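Local coordinates for substrate-binding protein (Synechococcus sp., PDB 6WPN) that probably binds an oligosaccharide or related sugar in the periplasm and passes it to a membrane transporter, at residues D46-S51 against A318-N323; K54-A59 against A311-E316; L147-L152 against P276-V281; R163-V168 against P286-S291; D292-V297 against T377-V382. All blocks are in the same frame, centred on the assembly; numbering follows the deposited sequence.

Contacts 1 and 2 use helices 42-55 and 311-321, contact 2 through the loop that follows the first. They lie on the same side of the chain's centre and touch through Phe320 and Leu55. Contact 1 is buried and apolar. Contact 2 lies at the surface, where acidic groups and a histidine meet. Contacts 3, 4 and 5 lie well apart from them, are partly buried and rest mainly on backbone hydrogen bonds; in contact 5 an asparagine side chain adds one. Contact 3 joins a helix start to the end of helix 276-280. Contact 4 ties two loops together. Contact 5 pairs the start of strand 295-303 with the short strand 378-379, and touches contact 4. Contacts 3 and 5 reach the same sheet.

Contact 1: D46-S51 against A318-N323; sequences DDVLGS and ALFLTN
Val48 and Leu49 of helix 42-55 pack on Phe320 and Leu321 in the last turn of helix 311-321. This is helix-helix packing in one alpha/beta lobe of the solute-binding protein fold, and Leu49 also touches Val61 and Trp63 of strand 61-66. The apolar contacts make up most of it. Val48 CG2 lies 3.6 Å from Phe320 CE2 and 3.9 Å from Leu321 CD2. The CA-CB bond of Leu49 points away, but its CD2 methyl reaches back to Leu321 CD2 at 4.0 Å. A chi1 of 179° swings the Phe320 ring away from its own N and out to helix 42-55. With an alanine at Phe320, Val48 CG2 and Ser51 CB would probably lose this partner and a gap would open between the helices. Polar bonds lie within each segment or run to residues outside the pair. Ser51 OG donates to Asp47 O from above the carbonyl plane, and Ser51 N binds the same oxygen. Thr322 OG1 donates to Ala318 O at 2.7 Å. Asp47 also forms a salt bridge with Arg329. At the Phe320 ring edge, near its plane, Val48 O stands 3.4 Å from Phe320 CE2 and Ser51 CB 4.0 Å from Phe320 CZ.

Contact 2: K54-A59 against A311-E316; sequences KLHPEA and AGEAVE
Ala59 and Glu313 make the packed part of this contact. The segment 54-59 leaves helix 42-55 here, and Glu313 reaches it from the first turns of helix 311-321. The methyl CB of Ala59, a buried residue, lies 3.7 Å from Glu313 OE2.

The solvent side is looser. There Glu58 OE2 comes within 2.8 Å of Glu313 OE1. Both atoms are acceptors, and this is a close approach of like charges. The two carboxylate planes stand 52° apart. Such closeness would probably raise the proton affinity of the pair. Both chains bend to get there. Glu58 folds back at chi2 (-75°), and Glu313 does the same at chi2 (-79°). His56 CD2 is 4.2 Å from Glu313 OE2 and 4.3 Å from Glu316 OE2. Both oxygens approach the ring obliquely, and the Glu313 carboxylate is almost perpendicular to it. Glu58 OE2 sits in the ring plane at its edge. His56 NE2 is 4.3 Å from Glu316 OE2. That is too far for direct contact, and the charge of the histidine is not known, but a positive ring would probably ease the crowding of acids. Glu316 and Glu58 are exposed, so solvent probably helps to screen them.

Trp52 of helix 42-55 joins both sides of this group. Its ring stacks with that of His56, its NE1 bonds to Ala59 O, and both Glu313 and Glu316 touch it. Ala59 and Glu313 also rest on Leu30, so the contact joins the loop after helix 42-55 to helix 311-321 beside the start of strand 30-35.

Contact 3: L147-L152 against P276-V281; sequences LVNGDL and PGVAAV
Asn149 is the N-cap of helix 150-155, and its side chain packs against Val281, just after helix 276-280. The next residue makes the hydrogen bond of the contact. Gly150 N donates to Val281 O at 2.8 Å with an N-H...O angle of 155°, so an early amide of the helix is satisfied from another part of the chain. A CB on Gly150 would sit tight against this same oxygen. Asn149 OD1 accepts from Leu152 N at 2.9 Å, from above its own carbonyl plane. This is the capping bond. Asn149 and Val281 run side by side in the same direction, with Val281 CG2 3.6 Å from Asn149 OD1. Val278 CG1 meets the other branch of the amide, Asn149 ND2, at 3.8 Å and at about a right angle. Asp151 CB also lies 3.9 Å from Val281 CG2. The carboxylate of Asp151 pairs with Arg154, although the residue is poorly ordered. Val148 bonds through its backbone to Thr283, so the contact continues the antiparallel pairing of strands 137-149 and 282-285. The arrangement is that of a strand-to-helix junction closed by an asparagine N-cap.

Contact 4: R163-V168 against P286-S291; sequences RRWDEV and PPLTGS
Arg164 and Thr289 form a single beta bridge, with their CA atoms 4.8 Å apart. Thr289 N donates to Arg163 O at 3.0 Å, and Trp165 N donates to Thr289 O at 2.9 Å. The second bond enters nearly in line with the carbonyl but is bent at the hydrogen, with an N-H...O angle of 137°. Thr289 O also receives a CA-H...O contact from Arg164 CA at 3.1 Å, so a weak contact adds to the hydrogen bond on this oxygen.

Leu288 carries the apolar side. Its CB lies over one face of the Trp165 six-membered ring, 4.1 Å from the centroid and 19° off the normal, in a CH-pi contact. The branches then part. Leu288 CD1 meets Trp165 CZ3, and Leu288 CD2 meets Val168 CG2 at 3.8 Å. Gly290 N lies near the ring plane, at its edge. The indole NE1 bonds to Gln202 of helix 195-202, and the ring also meets Trp228 at a steep angle. An alanine at Trp165 would probably strip Leu288 of the ring face it rests on and leave Gln202 OE1 without this donor.

The arginine side chains border the contact. Arg163 NE passes obliquely by Pro286 CG at 3.9 Å. Ser291 O stands over one face of the Arg164 guanidinium, 4.3 Å from its plane. Thr289 OG1 bonds to Gly290 O of the next residue, on a lone pair.

Trp165 opens the 3-10 turn that leads into helix 168-179. The arrangement is an isolated beta bridge between two loops, flanked by the indole of Trp165.

Contact 5: D292-V297 against T377-V382; sequences DGTANV and TARVLV
Ala295 O accepts from Arg379 N at 2.8 Å, and Arg379 O accepts from Val297 N at 3.1 Å. These two bonds bracket Asn296 and make a parallel bridge between Asn296 and Arg379. The second donor comes from above the carbonyl plane. Asn296 CA adds a CA-H...O contact to Arg379 O. Beyond the bridge the side chain of Asn296 takes over. A chi1 of -169° turns its amide away from its own N and sends OD1 across to Leu381 N at 3.1 Å. This bond leaves nearly straight out from the amide C=O, though it is bent at the hydrogen (138°). Asn296 CB packs on Leu381 CD1 at 3.5 Å.

Apolar contacts surround the bridge. Ala295 CB and Ala378 CB meet at 3.8 Å. Val297 CG1 meets Val380 CG2 at the same distance. Thr294 CG2 touches Arg379 CB and Leu381 CD2. Thr294 OG1 sits in the plane of the Arg379 guanidinium, at its edge, but 3.7 Å from Arg379 NH1.

Further out, Gln202 of helix 195-202 bonds to Thr294 O and touches Leu381. Val297 lies on Leu141 and Val143 of strand 137-149. The two touching pieces run 67° apart, consistent with a short, weakly bonded pairing. The bonds use main-chain atoms except at Leu381, where the asparagine amide stands in for the strand as the chains diverge.

Contact 1: D46-S51 against A318-N323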
# COMPACT_ATOMS: atom_id res chain seq x y z
N ASP A 46 11.02 -12.09 16.16
CA ASP A 46 11.82 -12.61 17.26
C ASP A 46 12.58 -13.86 16.85
O ASP A 46 13.72 -14.08 17.30
CB ASP A 46 10.93 -12.91 18.47
CG ASP A 46 10.56 -11.66 19.25
OD1 ASP A 46 11.03 -10.56 18.87
OD2 ASP A 46 9.80 -11.77 20.24
N ASP A 47 11.99 -14.69 16.00
CA ASP A 47 12.66 -15.91 15.56
C ASP A 47 13.69 -15.64 14.47
O ASP A 47 14.82 -16.13 14.55
CB ASP A 47 11.64 -16.95 15.09
CG ASP A 47 12.26 -18.32 14.90
OD1 ASP A 47 12.52 -19.00 15.91
OD2 ASP A 47 12.50 -18.72 13.73
N VAL A 48 13.30 -14.90 13.42
CA VAL A 48 14.20 -14.70 12.28
C VAL A 48 15.44 -13.91 12.70
O VAL A 48 16.57 -14.26 12.34
CB VAL A 48 13.46 -14.04 11.11
CG1 VAL A 48 12.89 -12.68 11.49
CG2 VAL A 48 14.38 -13.92 9.91
N LEU A 49 15.24 -12.82 13.45
CA LEU A 49 16.38 -12.08 13.96
C LEU A 49 17.19 -12.93 14.94
O LEU A 49 18.42 -12.83 14.99
CB LEU A 49 15.92 -10.78 14.62
CG LEU A 49 15.20 -9.79 13.71
CD1 LEU A 49 14.96 -8.49 14.46
CD2 LEU A 49 15.98 -9.54 12.42
N GLY A 50 16.50 -13.75 15.73
CA GLY A 50 17.21 -14.72 16.56
C GLY A 50 18.07 -15.65 15.74
O GLY A 50 19.23 -15.92 16.09
N SER A 51 17.52 -16.17 14.64
CA SER A 51 18.31 -16.99 13.73
C SER A 51 19.50 -16.20 13.18
O SER A 51 20.62 -16.72 13.11
CB SER A 51 17.44 -17.52 12.59
OG SER A 51 16.38 -18.31 13.09
N ALA A 318 19.80 -7.74 4.92
CA ALA A 318 18.68 -7.54 4.01
C ALA A 318 18.46 -8.76 3.12
O ALA A 318 17.32 -9.11 2.80
CB ALA A 318 18.89 -6.29 3.17
N LEU A 319 19.55 -9.42 2.70
CA LEU A 319 19.43 -10.64 1.91
C LEU A 319 18.90 -11.80 2.75
O LEU A 319 18.11 -12.62 2.26
CB LEU A 319 20.78 -11.01 1.29
CG LEU A 319 21.31 -10.10 0.18
CD1 LEU A 319 22.77 -10.39 -0.12
CD2 LEU A 319 20.46 -10.26 -1.06
N PHE A 320 19.31 -11.89 4.02
CA PHE A 320 18.81 -12.94 4.89
C PHE A 320 17.31 -12.78 5.16
O PHE A 320 16.56 -13.76 5.14
CB PHE A 320 19.59 -12.95 6.21
CG PHE A 320 19.12 -14.00 7.19
CD1 PHE A 320 19.49 -15.32 7.05
CD2 PHE A 320 18.32 -13.64 8.27
CE1 PHE A 320 19.06 -16.28 7.95
CE2 PHE A 320 17.89 -14.59 9.18
CZ PHE A 320 18.26 -15.92 9.02
N LEU A 321 16.87 -11.55 5.42
CA LEU A 321 15.45 -11.32 5.69
C LEU A 321 14.60 -11.60 4.46
O LEU A 321 13.41 -11.91 4.60
CB LEU A 321 15.23 -9.88 6.16
CG LEU A 321 15.69 -9.54 7.57
CD1 LEU A 321 15.64 -8.03 7.80
CD2 LEU A 321 14.85 -10.27 8.61
N THR A 322 15.18 -11.50 3.27
CA THR A 322 14.43 -11.63 2.03
C THR A 322 14.79 -12.90 1.26
O THR A 322 14.51 -12.99 0.06
CB THR A 322 14.66 -10.40 1.15
OG1 THR A 322 16.05 -10.32 0.81
CG2 THR A 322 14.25 -9.14 1.89
N ASN A 323 15.37 -13.90 1.92
CA ASN A 323 15.69 -15.13 1.20
C ASN A 323 14.42 -15.97 1.03
O ASN A 323 13.32 -15.55 1.42
CB ASN A 323 16.79 -15.92 1.91
CG ASN A 323 16.36 -16.46 3.27
OD1 ASN A 323 15.20 -16.37 3.66
ND2 ASN A 323 17.32 -17.02 4.00

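Contact 2: K54-A59 against A311-E316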
# COMPACT_ATOMS: atom_id res chain seq x y z
N LYS A 54 22.15 -15.97 15.82
CA LYS A 54 22.88 -17.23 15.92
C LYS A 54 23.87 -17.40 14.77
O LYS A 54 24.94 -17.97 14.96
CB LYS A 54 21.92 -18.41 15.94
CG LYS A 54 20.95 -18.39 17.09
CD LYS A 54 21.69 -18.63 18.39
CE LYS A 54 20.75 -19.08 19.48
NZ LYS A 54 21.46 -19.19 20.78
N LEU A 55 23.51 -16.91 13.59
CA LEU A 55 24.40 -17.05 12.44
C LEU A 55 25.49 -15.99 12.46
O LEU A 55 26.65 -16.27 12.11
CB LEU A 55 23.60 -16.98 11.14
CG LEU A 55 22.60 -18.12 10.89
CD1 LEU A 55 21.79 -17.85 9.62
CD2 LEU A 55 23.28 -19.47 10.81
N HIS A 56 25.17 -14.77 12.87
CA HIS A 56 26.11 -13.65 12.83
C HIS A 56 26.21 -13.01 14.20
O HIS A 56 25.64 -11.93 14.45
CB HIS A 56 25.68 -12.64 11.76
CG HIS A 56 25.49 -13.26 10.40
ND1 HIS A 56 24.40 -14.04 10.08
CD2 HIS A 56 26.26 -13.22 9.29
CE1 HIS A 56 24.51 -14.45 8.83
NE2 HIS A 56 25.63 -13.96 8.33
N PRO A 57 26.93 -13.64 15.14
CA PRO A 57 27.14 -13.01 16.45
C PRO A 57 27.94 -11.72 16.38
O PRO A 57 27.88 -10.92 17.32
CB PRO A 57 27.89 -14.10 17.24
CG PRO A 57 28.55 -14.93 16.19
CD PRO A 57 27.58 -14.96 15.04
N GLU A 58 28.69 -11.50 15.29
CA GLU A 58 29.50 -10.30 15.15
C GLU A 58 28.68 -9.08 14.74
O GLU A 58 29.24 -7.97 14.69
CB GLU A 58 30.60 -10.53 14.11
CG GLU A 58 30.14 -10.35 12.67
CD GLU A 58 29.29 -11.50 12.16
OE1 GLU A 58 29.23 -12.55 12.83
OE2 GLU A 58 28.68 -11.36 11.08
N ALA A 59 27.39 -9.24 14.45
CA ALA A 59 26.54 -8.13 14.02
C ALA A 59 25.13 -8.41 14.53
O ALA A 59 24.19 -8.67 13.77
CB ALA A 59 26.56 -7.96 12.50
N ALA A 311 28.03 -1.45 5.79
CA ALA A 311 27.18 -1.66 4.62
C ALA A 311 27.17 -3.12 4.19
O ALA A 311 26.12 -3.65 3.83
CB ALA A 311 27.64 -0.76 3.48
N GLY A 312 28.33 -3.78 4.22
CA GLY A 312 28.38 -5.18 3.81
C GLY A 312 27.53 -6.08 4.69
O GLY A 312 26.77 -6.91 4.19
N GLU A 313 27.64 -5.92 6.01
CA GLU A 313 26.80 -6.69 6.92
C GLU A 313 25.33 -6.32 6.74
O GLU A 313 24.45 -7.17 6.87
CB GLU A 313 27.23 -6.47 8.37
CG GLU A 313 28.53 -7.16 8.75
CD GLU A 313 28.37 -8.64 9.04
OE1 GLU A 313 29.40 -9.31 9.27
OE2 GLU A 313 27.22 -9.15 9.05
N ALA A 314 25.06 -5.04 6.46
CA ALA A 314 23.68 -4.61 6.24
C ALA A 314 23.08 -5.29 5.02
O ALA A 314 21.91 -5.69 5.03
CB ALA A 314 23.63 -3.09 6.09
N VAL A 315 23.87 -5.41 3.94
CA VAL A 315 23.39 -6.11 2.76
C VAL A 315 23.13 -7.58 3.08
O VAL A 315 22.14 -8.17 2.62
CB VAL A 315 24.38 -5.94 1.60
CG1 VAL A 315 24.01 -6.85 0.43
CG2 VAL A 315 24.42 -4.49 1.16
N GLU A 316 24.01 -8.20 3.87
CA GLU A 316 23.80 -9.59 4.26
C GLU A 316 22.51 -9.75 5.06
O GLU A 316 21.77 -10.72 4.86
CB GLU A 316 24.99 -10.10 5.07
CG GLU A 316 26.29 -10.18 4.28
CD GLU A 316 27.19 -11.32 4.74
OE1 GLU A 316 27.23 -12.36 4.04
OE2 GLU A 316 27.82 -11.19 5.81

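Contact 3: L147-L152 against P276-V281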
# COMPACT_ATOMS: atom_id res chain seq x y z
N LEU A 147 -13.20 -6.63 0.10
CA LEU A 147 -13.99 -7.42 1.04
C LEU A 147 -15.44 -6.95 0.99
O LEU A 147 -15.74 -5.82 1.38
CB LEU A 147 -13.41 -7.30 2.45
CG LEU A 147 -11.94 -7.72 2.56
CD1 LEU A 147 -11.46 -7.65 4.01
CD2 LEU A 147 -11.72 -9.11 1.99
N VAL A 148 -16.33 -7.80 0.49
CA VAL A 148 -17.71 -7.41 0.20
C VAL A 148 -18.64 -8.05 1.22
O VAL A 148 -18.65 -9.28 1.39
CB VAL A 148 -18.11 -7.81 -1.23
CG1 VAL A 148 -19.59 -7.58 -1.46
CG2 VAL A 148 -17.28 -7.02 -2.22
N ASN A 149 -19.45 -7.22 1.88
CA ASN A 149 -20.50 -7.70 2.77
C ASN A 149 -21.67 -8.17 1.92
O ASN A 149 -22.48 -7.37 1.44
CB ASN A 149 -20.92 -6.60 3.74
CG ASN A 149 -21.89 -7.09 4.80
OD1 ASN A 149 -22.89 -7.73 4.50
ND2 ASN A 149 -21.59 -6.78 6.05
N GLY A 150 -21.77 -9.49 1.73
CA GLY A 150 -22.81 -10.03 0.86
C GLY A 150 -24.20 -9.84 1.41
O GLY A 150 -25.18 -9.78 0.65
N ASP A 151 -24.32 -9.75 2.73
CA ASP A 151 -25.64 -9.56 3.32
C ASP A 151 -26.18 -8.16 3.04
O ASP A 151 -27.39 -7.99 2.81
CB ASP A 151 -25.58 -9.84 4.81
CG ASP A 151 -26.93 -9.74 5.45
OD1 ASP A 151 -27.65 -10.76 5.48
OD2 ASP A 151 -27.27 -8.63 5.87
N LEU A 152 -25.32 -7.14 3.07
CA LEU A 152 -25.74 -5.80 2.69
C LEU A 152 -26.13 -5.74 1.22
O LEU A 152 -27.05 -5.00 0.85
CB LEU A 152 -24.65 -4.77 3.00
CG LEU A 152 -24.39 -4.40 4.46
CD1 LEU A 152 -23.24 -3.41 4.58
CD2 LEU A 152 -25.64 -3.83 5.10
N PRO A 276 -17.48 -12.05 13.89
CA PRO A 276 -17.80 -13.26 13.12
C PRO A 276 -19.05 -13.13 12.28
O PRO A 276 -19.11 -13.71 11.19
CB PRO A 276 -17.96 -14.33 14.21
CG PRO A 276 -17.32 -13.77 15.44
CD PRO A 276 -17.53 -12.28 15.35
N GLY A 277 -20.04 -12.36 12.73
CA GLY A 277 -21.25 -12.19 11.95
C GLY A 277 -20.98 -11.56 10.59
O GLY A 277 -21.60 -11.93 9.59
N VAL A 278 -20.06 -10.60 10.54
CA VAL A 278 -19.72 -9.95 9.28
C VAL A 278 -18.81 -10.84 8.43
O VAL A 278 -18.97 -10.92 7.21
CB VAL A 278 -19.07 -8.58 9.54
CG1 VAL A 278 -18.66 -7.93 8.23
CG2 VAL A 278 -20.03 -7.69 10.31
N ALA A 279 -17.85 -11.52 9.06
CA ALA A 279 -16.96 -12.39 8.30
C ALA A 279 -17.72 -13.57 7.68
O ALA A 279 -17.35 -14.03 6.60
CB ALA A 279 -15.83 -12.90 9.19
N ALA A 280 -18.78 -14.04 8.34
CA ALA A 280 -19.55 -15.16 7.80
C ALA A 280 -20.26 -14.78 6.50
O ALA A 280 -20.53 -15.66 5.67
CB ALA A 280 -20.56 -15.67 8.83
N VAL A 281 -20.56 -13.50 6.30
CA VAL A 281 -21.21 -13.00 5.09
C VAL A 281 -20.24 -12.21 4.22
O VAL A 281 -20.67 -11.50 3.31
CB VAL A 281 -22.46 -12.17 5.42
CG1 VAL A 281 -23.43 -12.98 6.26
CG2 VAL A 281 -22.07 -10.87 6.12

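Contact 4: R163-V168 against P286-S291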
# COMPACT_ATOMS: atom_id res chain seq x y z
N ARG A 163 -16.52 -3.92 -10.11
CA ARG A 163 -15.09 -4.14 -10.21
C ARG A 163 -14.36 -3.02 -10.92
O ARG A 163 -13.13 -2.99 -10.89
CB ARG A 163 -14.79 -5.47 -10.91
CG ARG A 163 -15.23 -6.68 -10.10
CD ARG A 163 -15.53 -7.84 -11.01
NE ARG A 163 -14.31 -8.50 -11.47
CZ ARG A 163 -14.30 -9.62 -12.18
NH1 ARG A 163 -15.45 -10.20 -12.51
NH2 ARG A 163 -13.15 -10.16 -12.57
N ARG A 164 -15.08 -2.09 -11.54
CA ARG A 164 -14.48 -0.93 -12.17
C ARG A 164 -15.09 0.34 -11.58
O ARG A 164 -16.24 0.34 -11.12
CB ARG A 164 -14.63 -1.00 -13.69
CG ARG A 164 -13.75 -2.10 -14.27
CD ARG A 164 -13.98 -2.37 -15.75
NE ARG A 164 -13.22 -3.54 -16.19
CZ ARG A 164 -13.09 -3.94 -17.45
NH1 ARG A 164 -13.69 -3.27 -18.43
NH2 ARG A 164 -12.36 -5.01 -17.74
N TRP A 165 -14.31 1.42 -11.59
CA TRP A 165 -14.71 2.65 -10.91
C TRP A 165 -15.95 3.30 -11.53
O TRP A 165 -16.75 3.90 -10.80
CB TRP A 165 -13.55 3.65 -10.89
CG TRP A 165 -12.46 3.31 -9.92
CD1 TRP A 165 -11.22 2.84 -10.23
CD2 TRP A 165 -12.50 3.42 -8.49
NE1 TRP A 165 -10.48 2.65 -9.08
CE2 TRP A 165 -11.25 3.00 -8.00
CE3 TRP A 165 -13.48 3.84 -7.58
CZ2 TRP A 165 -10.95 2.97 -6.64
CZ3 TRP A 165 -13.18 3.81 -6.23
CH2 TRP A 165 -11.93 3.38 -5.78
N ASP A 166 -16.14 3.20 -12.84
CA ASP A 166 -17.32 3.82 -13.44
C ASP A 166 -18.62 3.12 -13.07
O ASP A 166 -19.70 3.62 -13.41
CB ASP A 166 -17.18 3.87 -14.97
CG ASP A 166 -17.00 2.50 -15.59
OD1 ASP A 166 -17.96 1.71 -15.58
OD2 ASP A 166 -15.90 2.23 -16.12
N GLU A 167 -18.56 1.97 -12.40
CA GLU A 167 -19.73 1.30 -11.88
C GLU A 167 -19.97 1.60 -10.40
O GLU A 167 -20.98 1.17 -9.85
CB GLU A 167 -19.62 -0.21 -12.10
CG GLU A 167 -19.70 -0.60 -13.57
CD GLU A 167 -19.29 -2.03 -13.82
OE1 GLU A 167 -18.96 -2.73 -12.85
OE2 GLU A 167 -19.31 -2.46 -15.00
N VAL A 168 -19.05 2.33 -9.76
CA VAL A 168 -19.15 2.65 -8.34
C VAL A 168 -20.32 3.57 -8.02
O VAL A 168 -21.04 3.31 -7.05
CB VAL A 168 -17.83 3.25 -7.81
CG1 VAL A 168 -18.04 3.86 -6.44
CG2 VAL A 168 -16.76 2.19 -7.74
N PRO A 286 -12.18 -9.15 -6.42
CA PRO A 286 -11.09 -8.38 -7.02
C PRO A 286 -11.18 -6.92 -6.63
O PRO A 286 -12.29 -6.38 -6.41
CB PRO A 286 -11.31 -8.57 -8.52
CG PRO A 286 -12.04 -9.86 -8.63
CD PRO A 286 -12.93 -9.93 -7.43
N PRO A 287 -10.05 -6.24 -6.52
CA PRO A 287 -10.08 -4.82 -6.17
C PRO A 287 -10.69 -3.99 -7.29
O PRO A 287 -10.76 -4.41 -8.44
CB PRO A 287 -8.61 -4.47 -5.96
CG PRO A 287 -7.88 -5.43 -6.85
CD PRO A 287 -8.68 -6.71 -6.80
N LEU A 288 -11.13 -2.79 -6.92
CA LEU A 288 -11.65 -1.88 -7.94
C LEU A 288 -10.51 -1.41 -8.82
O LEU A 288 -9.40 -1.14 -8.34
CB LEU A 288 -12.35 -0.69 -7.28
CG LEU A 288 -13.68 -1.01 -6.60
CD1 LEU A 288 -14.01 0.02 -5.53
CD2 LEU A 288 -14.77 -1.08 -7.65
N THR A 289 -10.76 -1.36 -10.12
CA THR A 289 -9.79 -0.86 -11.08
C THR A 289 -10.47 0.11 -12.04
O THR A 289 -11.69 0.31 -11.99
CB THR A 289 -9.13 -1.99 -11.88
OG1 THR A 289 -10.07 -2.48 -12.86
CG2 THR A 289 -8.71 -3.14 -10.97
N GLY A 290 -9.68 0.68 -12.93
CA GLY A 290 -10.20 1.47 -14.02
C GLY A 290 -10.39 0.59 -15.24
O GLY A 290 -10.25 -0.63 -15.18
N SER A 291 -10.73 1.23 -16.36
CA SER A 291 -10.97 0.48 -17.59
C SER A 291 -9.74 -0.29 -18.04
O SER A 291 -9.87 -1.26 -18.78
CB SER A 291 -11.44 1.42 -18.70
OG SER A 291 -10.45 2.39 -19.01

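Contact 5: D292-V297 against T377-V382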
# COMPACT_ATOMS: atom_id res chain seq x y z
N ASP A 292 -8.55 0.12 -17.59
CA ASP A 292 -7.32 -0.59 -17.94
C ASP A 292 -7.13 -1.87 -17.14
O ASP A 292 -6.23 -2.66 -17.48
CB ASP A 292 -6.11 0.32 -17.73
CG ASP A 292 -5.95 0.73 -16.28
OD1 ASP A 292 -6.97 0.88 -15.58
OD2 ASP A 292 -4.79 0.91 -15.84
N GLY A 293 -7.92 -2.10 -16.09
CA GLY A 293 -7.87 -3.34 -15.35
C GLY A 293 -6.76 -3.46 -14.32
O GLY A 293 -6.83 -4.35 -13.47
N THR A 294 -5.73 -2.62 -14.39
CA THR A 294 -4.59 -2.75 -13.50
C THR A 294 -4.98 -2.52 -12.05
O THR A 294 -5.64 -1.53 -11.71
CB THR A 294 -3.49 -1.77 -13.91
OG1 THR A 294 -3.16 -1.97 -15.28
CG2 THR A 294 -2.26 -1.98 -13.05
N ALA A 295 -4.52 -3.42 -11.18
CA ALA A 295 -4.67 -3.28 -9.74
C ALA A 295 -3.37 -2.78 -9.13
O ALA A 295 -2.31 -2.80 -9.75
CB ALA A 295 -5.06 -4.61 -9.10
N ASN A 296 -3.48 -2.28 -7.91
CA ASN A 296 -2.34 -1.72 -7.20
C ASN A 296 -1.67 -2.76 -6.33
O ASN A 296 -2.34 -3.62 -5.75
CB ASN A 296 -2.78 -0.54 -6.33
CG ASN A 296 -1.61 0.24 -5.80
OD1 ASN A 296 -0.84 0.83 -6.55
ND2 ASN A 296 -1.44 0.21 -4.48
N VAL A 297 -0.35 -2.68 -6.23
CA VAL A 297 0.42 -3.54 -5.36
C VAL A 297 1.33 -2.66 -4.51
O VAL A 297 2.06 -1.81 -5.04
CB VAL A 297 1.23 -4.59 -6.14
CG1 VAL A 297 2.08 -3.95 -7.22
CG2 VAL A 297 2.09 -5.42 -5.20
N THR A 377 -1.47 -9.20 -12.66
CA THR A 377 -2.02 -8.08 -13.40
C THR A 377 -1.87 -6.77 -12.65
O THR A 377 -2.27 -5.73 -13.17
CB THR A 377 -3.50 -8.30 -13.74
OG1 THR A 377 -4.25 -8.49 -12.53
CG2 THR A 377 -3.66 -9.51 -14.65
N ALA A 378 -1.34 -6.80 -11.43
CA ALA A 378 -1.22 -5.59 -10.65
C ALA A 378 0.15 -4.95 -10.85
O ALA A 378 1.16 -5.63 -11.08
CB ALA A 378 -1.44 -5.89 -9.16
N ARG A 379 0.17 -3.63 -10.77
CA ARG A 379 1.36 -2.81 -10.92
C ARG A 379 1.43 -1.83 -9.76
O ARG A 379 0.48 -1.67 -8.99
CB ARG A 379 1.36 -2.03 -12.25
CG ARG A 379 2.03 -2.72 -13.44
CD ARG A 379 1.28 -3.98 -13.87
NE ARG A 379 1.74 -4.51 -15.16
CZ ARG A 379 1.04 -4.41 -16.29
NH1 ARG A 379 -0.14 -3.80 -16.29
NH2 ARG A 379 1.52 -4.91 -17.43
N VAL A 380 2.57 -1.16 -9.63
CA VAL A 380 2.73 -0.10 -8.64
C VAL A 380 2.21 1.16 -9.31
O VAL A 380 2.68 1.54 -10.39
CB VAL A 380 4.19 0.05 -8.20
CG1 VAL A 380 4.38 1.35 -7.44
CG2 VAL A 380 4.62 -1.13 -7.36
N LEU A 381 1.24 1.82 -8.67
CA LEU A 381 0.53 2.91 -9.34
C LEU A 381 1.01 4.30 -8.95
O LEU A 381 1.12 5.17 -9.82
CB LEU A 381 -0.97 2.80 -9.05
CG LEU A 381 -1.68 1.53 -9.53
CD1 LEU A 381 -3.15 1.56 -9.15
CD2 LEU A 381 -1.52 1.36 -11.03
N VAL A 382 1.30 4.54 -7.67
CA VAL A 382 1.92 5.82 -7.31
C VAL A 382 3.32 5.83 -7.90
O VAL A 382 4.15 4.96 -7.57
CB VAL A 382 1.91 6.03 -5.78
CG1 VAL A 382 0.48 6.16 -5.28
CG2 VAL A 382 2.61 4.89 -5.05